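Local coordinates for protein type 6 secretion amidase effector 2 (Salmonella typhi, PDB 6WIN) that probably cleaves amide bonds of bacterial peptidoglycan as an antibacterial amidase toxin delivered by a type VI secretion system, at residues T118-M122 / S123-E127; W91-D94 / I95-P98; K9-Q12 / D13-K16. All coordinates share one frame; numbering follows the deposited sequence.

Contact 1: residues T118-M122 / S123-E127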
loop_
_atom_site.group_PDB
_atom_site.type_symbol
_atom_site.label_atom_id
_atom_site.label_comp_id
_atom_site.label_asym_id
_atom_site.label_seq_id
_atom_site.Cartn_x
_atom_site.Cartn_y
_atom_site.Cartn_z
ATOM N N THR A 118 -2.761 -14.660 6.064
ATOM C CA THR A 118 -3.491 -14.091 4.935
ATOM C C THR A 118 -4.686 -13.263 5.407
ATOM O O THR A 118 -5.096 -13.313 6.572
ATOM C CB THR A 118 -3.974 -15.197 3.991
ATOM O OG1 THR A 118 -4.828 -16.095 4.712
ATOM C CG2 THR A 118 -2.811 -15.980 3.431
ATOM N N TYR A 119 -5.263 -12.511 4.458
ATOM C CA TYR A 119 -6.406 -11.633 4.676
ATOM C C TYR A 119 -7.431 -11.858 3.572
ATOM O O TYR A 119 -7.063 -11.964 2.398
ATOM C CB TYR A 119 -6.011 -10.143 4.652
ATOM C CG TYR A 119 -5.012 -9.692 5.689
ATOM C CD1 TYR A 119 -5.438 -9.070 6.856
ATOM C CD2 TYR A 119 -3.645 -9.854 5.487
ATOM C CE1 TYR A 119 -4.539 -8.641 7.800
ATOM C CE2 TYR A 119 -2.735 -9.433 6.432
ATOM C CZ TYR A 119 -3.190 -8.826 7.585
ATOM O OH TYR A 119 -2.301 -8.393 8.531
ATOM N N ILE A 120 -8.716 -11.925 3.942
ATOM C CA ILE A 120 -9.769 -11.926 2.926
ATOM C C ILE A 120 -9.706 -10.623 2.130
ATOM O O ILE A 120 -9.387 -9.556 2.670
ATOM C CB ILE A 120 -11.166 -12.102 3.550
ATOM C CG1 ILE A 120 -11.438 -11.001 4.581
ATOM C CG2 ILE A 120 -11.304 -13.462 4.196
ATOM C CD1 ILE A 120 -12.904 -10.586 4.666
ATOM N N ARG A 121 -10.010 -10.721 0.831
ATOM C CA ARG A 121 -10.073 -9.587 -0.106
ATOM C C ARG A 121 -8.937 -8.590 0.132
ATOM O O ARG A 121 -9.144 -7.385 0.301
ATOM C CB ARG A 121 -11.441 -8.902 -0.036
ATOM C CG ARG A 121 -12.593 -9.841 -0.377
ATOM C CD ARG A 121 -13.858 -9.510 0.406
ATOM N NE ARG A 121 -14.314 -8.154 0.126
ATOM C CZ ARG A 121 -15.334 -7.556 0.733
ATOM N NH1 ARG A 121 -15.652 -6.306 0.407
ATOM N NH2 ARG A 121 -16.036 -8.200 1.660
HETATM N N MSE A 122 -7.715 -9.113 0.115
HETATM C CA MSE A 122 -6.570 -8.465 0.760
HETATM C C MSE A 122 -6.334 -7.016 0.311
HETATM O O MSE A 122 -6.232 -6.119 1.150
HETATM C CB MSE A 122 -5.319 -9.322 0.531
HETATM C CG MSE A 122 -4.307 -9.221 1.639
HETATM SE SE MSE A 122 -2.579 -9.946 1.182
HETATM C CE MSE A 122 -3.090 -11.775 1.815
ATOM N N SER A 123 -6.287 -6.784 -1.005
ATOM C CA SER A 123 -6.052 -5.436 -1.523
ATOM C C SER A 123 -7.167 -4.459 -1.155
ATOM O O SER A 123 -6.946 -3.239 -1.177
ATOM C CB SER A 123 -5.896 -5.493 -3.041
ATOM O OG SER A 123 -7.124 -5.847 -3.639
ATOM N N ASN A 124 -8.357 -4.966 -0.831
ATOM C CA ASN A 124 -9.494 -4.153 -0.404
ATOM C C ASN A 124 -9.765 -4.296 1.093
ATOM O O ASN A 124 -10.886 -4.041 1.553
ATOM C CB ASN A 124 -10.739 -4.522 -1.218
ATOM C CG ASN A 124 -10.531 -4.323 -2.707
ATOM O OD1 ASN A 124 -9.965 -3.324 -3.126
ATOM N ND2 ASN A 124 -10.963 -5.284 -3.509
ATOM N N ASN A 125 -8.740 -4.682 1.858
ATOM C CA ASN A 125 -8.813 -4.947 3.293
ATOM C C ASN A 125 -7.886 -3.970 4.003
ATOM O O ASN A 125 -6.661 -4.127 3.946
ATOM C CB ASN A 125 -8.404 -6.396 3.583
ATOM C CG ASN A 125 -8.719 -6.832 4.994
ATOM O OD1 ASN A 125 -8.656 -6.043 5.939
ATOM N ND2 ASN A 125 -9.077 -8.105 5.145
ATOM N N ALA A 126 -8.464 -2.988 4.704
ATOM C CA ALA A 126 -7.655 -1.972 5.375
ATOM C C ALA A 126 -6.663 -2.564 6.368
ATOM O O ALA A 126 -5.638 -1.938 6.652
ATOM C CB ALA A 126 -8.547 -0.972 6.104
ATOM N N GLU A 127 -6.961 -3.737 6.936
ATOM C CA GLU A 127 -6.092 -4.342 7.942
ATOM C C GLU A 127 -4.872 -5.033 7.339
ATOM O O GLU A 127 -3.940 -5.369 8.080
ATOM C CB GLU A 127 -6.896 -5.342 8.789
ATOM C CG GLU A 127 -7.979 -4.681 9.653
ATOM C CD GLU A 127 -8.648 -5.657 10.608
ATOM O OE1 GLU A 127 -9.786 -6.072 10.320
ATOM O OE2 GLU A 127 -8.030 -6.012 11.636
HETATM O O HOH W 1 -3.278 -6.715 10.564
#
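Asn124 N donates to Arg121 O at 2.8 Å and Asn125 N to Met122 O at 3.0 Å, two successive i-to-i+3 bonds that wind the backbone into one tight turn, Arg121 entering it with positive phi (40°). Asn125 then folds back over the turn. With CG anti to its backbone N (chi1 -168°), its amide reaches the chain ahead of the turn, where ND2 gives a nearly straight bond to Ile120 O (2.9 Å, 168°) lying in both the carbonyl and the amide plane. The other end of the same amide works forward: OD1 accepts from Glu127 N at 3.0 Å, an Asx turn. Both ends being engaged, rotation of the amide is fixed. Tyr119 CB packs against ND2, its ring steeply inclined to the amide, while CE1 lies 3.3 Å from Glu127 O. A water at the ring edge joins Tyr119 OH (2.8 Å) to that carbonyl oxygen, to which it donates. Gly111 O takes a further bond from Asn125 ND2, and Lys107 forms a salt bridge with Glu127. The turn lies in the long loop between strands 101-106 and 129-133, where Arg103 of the first strand binds Asn124 OD1 and Ser123 O, and Tyr129 of the second also reaches Ser123 O.

Contact 2: residues W91-D94 / I95-P98; sequences WKDD and IAKP
Lys97 runs across one face of the Trp91 indole, crossing it at about a right angle. Lys97 CB sits 3.3 Å from Asp93 O and 4.0 Å from Trp91 CE2, over that face of the ring system. CG passes near Trp91 N and CD2, and a bend at chi2 (70°) directs the rest of the chain along the six-membered ring. Lys97 CD makes a CH-pi contact, 3.8 Å from the centroid of the six-membered ring of Trp91 and only 17° off its normal; Lys97 CE follows at 3.6 Å from Trp91 CZ3. At the tip, NZ passes the ring to form a salt bridge with Asp89 and a hydrogen bond with Ser101 OG. The segment is a compact surface loop joining adjacent antiparallel strands, 84-89 and 101-106, and Asp93 organises its turn. Asp93 O accepts from Lys97 N at 2.9 Å, which closes an alpha turn, while the Asp93 carboxylate reaches forward over the next two residues. Asp93 OD1 takes the N-H of Ile95 at 2.9 Å, an Asx turn in which the donor comes from above the carboxylate plane, and weakly that of Ala96 (3.3 Å). Asp93 OD2 lies against Ala96 CB at 3.4 Å.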
loop_
_atom_site.group_PDB
_atom_site.type_symbol
_atom_site.label_atom_id
_atom_site.label_comp_id
_atom_site.label_asym_id
_atom_site.label_seq_id
_atom_site.Cartn_x
_atom_site.Cartn_y
_atom_site.Cartn_z
ATOM N N TRP A 91 -3.506 1.030 -10.891
ATOM C CA TRP A 91 -3.230 -0.322 -11.369
ATOM C C TRP A 91 -3.551 -0.367 -12.863
ATOM O O TRP A 91 -3.920 0.644 -13.471
ATOM C CB TRP A 91 -3.969 -1.398 -10.554
ATOM C CG TRP A 91 -5.484 -1.328 -10.501
ATOM C CD1 TRP A 91 -6.362 -1.950 -11.345
ATOM C CD2 TRP A 91 -6.285 -0.633 -9.531
ATOM N NE1 TRP A 91 -7.660 -1.670 -10.971
ATOM C CE2 TRP A 91 -7.640 -0.864 -9.862
ATOM C CE3 TRP A 91 -5.990 0.164 -8.418
ATOM C CZ2 TRP A 91 -8.700 -0.325 -9.119
ATOM C CZ3 TRP A 91 -7.051 0.702 -7.681
ATOM C CH2 TRP A 91 -8.386 0.452 -8.037
ATOM N N LYS A 92 -3.379 -1.553 -13.459
ATOM C CA LYS A 92 -3.303 -1.650 -14.915
ATOM C C LYS A 92 -4.647 -1.442 -15.612
ATOM O O LYS A 92 -4.659 -1.180 -16.818
ATOM C CB LYS A 92 -2.712 -3.005 -15.317
ATOM N N ASP A 93 -5.767 -1.548 -14.896
ATOM C CA ASP A 93 -7.086 -1.497 -15.521
ATOM C C ASP A 93 -7.385 -0.069 -15.961
ATOM O O ASP A 93 -7.689 0.789 -15.127
ATOM C CB ASP A 93 -8.142 -2.002 -14.541
ATOM C CG ASP A 93 -9.521 -2.125 -15.161
ATOM O OD1 ASP A 93 -9.731 -1.637 -16.294
ATOM O OD2 ASP A 93 -10.405 -2.723 -14.506
ATOM N N ASP A 94 -7.313 0.186 -17.271
ATOM C CA ASP A 94 -7.526 1.531 -17.798
ATOM C C ASP A 94 -8.983 1.951 -17.780
ATOM O O ASP A 94 -9.267 3.118 -18.057
ATOM C CB ASP A 94 -6.998 1.648 -19.231
ATOM C CG ASP A 94 -5.485 1.744 -19.293
ATOM O OD1 ASP A 94 -4.866 2.104 -18.266
ATOM O OD2 ASP A 94 -4.916 1.464 -20.374
ATOM N N ILE A 95 -9.903 1.047 -17.467
ATOM C CA ILE A 95 -11.328 1.363 -17.407
ATOM C C ILE A 95 -11.765 1.689 -15.984
ATOM O O ILE A 95 -12.440 2.690 -15.746
ATOM C CB ILE A 95 -12.165 0.206 -17.999
ATOM C CG1 ILE A 95 -11.682 -0.156 -19.405
ATOM C CG2 ILE A 95 -13.625 0.590 -18.045
ATOM C CD1 ILE A 95 -11.850 0.953 -20.422
ATOM N N ALA A 96 -11.393 0.851 -15.019
ATOM C CA ALA A 96 -11.716 1.145 -13.629
ATOM C C ALA A 96 -10.768 2.167 -13.019
ATOM O O ALA A 96 -11.129 2.829 -12.037
ATOM C CB ALA A 96 -11.692 -0.141 -12.798
ATOM N N LYS A 97 -9.578 2.321 -13.586
ATOM C CA LYS A 97 -8.532 3.168 -13.013
ATOM C C LYS A 97 -7.858 3.932 -14.145
ATOM O O LYS A 97 -6.685 3.702 -14.456
ATOM C CB LYS A 97 -7.526 2.311 -12.231
ATOM C CG LYS A 97 -6.690 3.055 -11.188
ATOM C CD LYS A 97 -7.519 3.513 -9.986
ATOM C CE LYS A 97 -6.623 4.091 -8.908
ATOM N NZ LYS A 97 -7.367 4.662 -7.750
ATOM N N PRO A 98 -8.587 4.843 -14.807
ATOM C CA PRO A 98 -7.970 5.602 -15.909
ATOM C C PRO A 98 -6.848 6.523 -15.457
ATOM O O PRO A 98 -5.897 6.747 -16.219
ATOM C CB PRO A 98 -9.149 6.392 -16.498
ATOM C CG PRO A 98 -10.124 6.506 -15.377
ATOM C CD PRO A 98 -10.003 5.211 -14.619
#

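Contact 3: residues K9-Q12 / D13-K16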
loop_
_atom_site.group_PDB
_atom_site.type_symbol
_atom_site.label_atom_id
_atom_site.label_comp_id
_atom_site.label_asym_id
_atom_site.label_seq_id
_atom_site.Cartn_x
_atom_site.Cartn_y
_atom_site.Cartn_z
ATOM N N LYS A 9 -0.667 13.762 -2.051
ATOM C CA LYS A 9 -2.029 14.262 -2.200
ATOM C C LYS A 9 -2.236 14.942 -3.545
ATOM O O LYS A 9 -3.368 14.995 -4.035
ATOM C CB LYS A 9 -2.371 15.218 -1.056
ATOM N N ALA A 10 -1.166 15.431 -4.174
ATOM C CA ALA A 10 -1.291 16.127 -5.444
ATOM C C ALA A 10 -1.450 15.183 -6.631
ATOM O O ALA A 10 -1.787 15.648 -7.726
ATOM C CB ALA A 10 -0.072 17.030 -5.653
ATOM N N LEU A 11 -1.236 13.873 -6.447
ATOM C CA LEU A 11 -1.257 12.940 -7.577
ATOM C C LEU A 11 -2.650 12.715 -8.169
ATOM O O LEU A 11 -2.754 12.102 -9.241
ATOM C CB LEU A 11 -0.690 11.583 -7.160
ATOM C CG LEU A 11 0.775 11.523 -6.730
ATOM C CD1 LEU A 11 1.044 10.235 -5.958
ATOM C CD2 LEU A 11 1.700 11.636 -7.937
ATOM N N GLN A 12 -3.715 13.136 -7.490
ATOM C CA GLN A 12 -5.049 12.890 -8.020
ATOM C C GLN A 12 -5.142 13.407 -9.451
ATOM O O GLN A 12 -4.703 14.518 -9.751
ATOM C CB GLN A 12 -6.106 13.559 -7.148
ATOM C CG GLN A 12 -7.501 13.546 -7.776
ATOM C CD GLN A 12 -8.225 12.224 -7.553
ATOM O OE1 GLN A 12 -7.749 11.363 -6.811
ATOM N NE2 GLN A 12 -9.379 12.061 -8.187
ATOM N N ASP A 13 -5.653 12.561 -10.342
ATOM C CA ASP A 13 -5.933 12.866 -11.731
ATOM C C ASP A 13 -4.681 12.902 -12.592
ATOM O O ASP A 13 -4.793 13.230 -13.771
ATOM C CB ASP A 13 -6.674 14.195 -11.888
ATOM C CG ASP A 13 -8.148 14.057 -11.625
ATOM O OD1 ASP A 13 -8.606 12.900 -11.523
ATOM O OD2 ASP A 13 -8.841 15.094 -11.527
ATOM N N THR A 14 -3.503 12.568 -12.061
ATOM C CA THR A 14 -2.342 12.528 -12.934
ATOM C C THR A 14 -2.398 11.290 -13.823
ATOM O O THR A 14 -3.167 10.355 -13.588
ATOM C CB THR A 14 -1.022 12.548 -12.145
ATOM O OG1 THR A 14 -0.999 11.490 -11.174
ATOM C CG2 THR A 14 -0.826 13.882 -11.439
ATOM N N GLU A 15 -1.581 11.302 -14.870
ATOM C CA GLU A 15 -1.470 10.141 -15.742
ATOM C C GLU A 15 -0.741 9.012 -15.025
ATOM O O GLU A 15 0.189 9.245 -14.254
ATOM C CB GLU A 15 -0.737 10.510 -17.030
ATOM C CG GLU A 15 -1.573 11.364 -17.976
ATOM C CD GLU A 15 -2.859 10.674 -18.365
ATOM O OE1 GLU A 15 -2.796 9.696 -19.146
ATOM O OE2 GLU A 15 -3.929 11.093 -17.874
ATOM N N LYS A 16 -1.200 7.785 -15.258
ATOM C CA LYS A 16 -0.539 6.617 -14.703
ATOM C C LYS A 16 0.856 6.489 -15.291
ATOM O O LYS A 16 1.121 6.941 -16.407
ATOM C CB LYS A 16 -1.367 5.364 -14.983
ATOM C CG LYS A 16 -2.741 5.407 -14.340
ATOM C CD LYS A 16 -3.375 4.027 -14.293
ATOM C CE LYS A 16 -3.748 3.550 -15.686
ATOM N NZ LYS A 16 -4.476 2.261 -15.662
HETATM O O HOH W 2 -10.818 14.480 -9.453
#
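The Gln12 amide and the Asp13 carboxylate stand next to each other with their planes 46° apart, neither stacked nor coplanar. NE2 of Gln12 lies 3.5 Å from Asp13 OD1, and a water joins the two groups, accepting from Gln12 NE2 at 3.1 Å and donating to Asp13 OD2 at 2.9 Å. The stem of the glutamine also takes part: Gln12 CG, which points away from its own main-chain nitrogen, packs 3.3 Å from Asp13 N, and the bend at chi2 then carries the amide round to the carboxylate, which it meets obliquely. Its OE1 accepts from the backbone N of Lys102, which ties the far end of the amide to the edge strand of the sheet.

Gln12 and Asp13 are the central residues of a type II beta turn from Leu11 to Thr14, with Asp13 at the position of positive phi. Leu11 O receives two donors from Thr14. The closing backbone bond from Thr14 N to Leu11 O (3.0 Å) approaches from above the carbonyl plane, whereas the Thr14 hydroxyl OG1 donates to Leu11 O in that plane, on a lone pair, at 2.7 Å. The threonine torsion of 54° places OG1 between its own N and carbonyl carbon, turned back toward the turn, and CG2 also rests near Leu11 O. Thr14 thus closes the turn with side chain as well as backbone. The turn precedes helix 23-30 and borders the sheet: Leu11 and Gln12 touch Met88 of strand 84-89, while Asp13 and Thr14 make backbone hydrogen bonds with Val100, just ahead of strand 101-106.

In the fold
Along the chain the order is contact 3, contact 2, contact 1, and strand 101-106, an outermost strand of the antiparallel sheet, links them: contact 3 borders its start, contact 2 lies in the loop leading into it, and contact 1 in the loop leaving it. Contacts 2 and 3, with centres 13 Å apart, touch on the same side of the chain's centre through Lys16. Its NZ forms a salt bridge with Asp94 OD1 and probably a hydrogen bond with Trp91 O, holding the N-terminal loop to the loop between strands 84-89 and 101-106. Contact 1 lies opposite contact 3 across the chain's centre, their centres 24 Å apart; its nearest atoms are about 6 Å from those of contact 2.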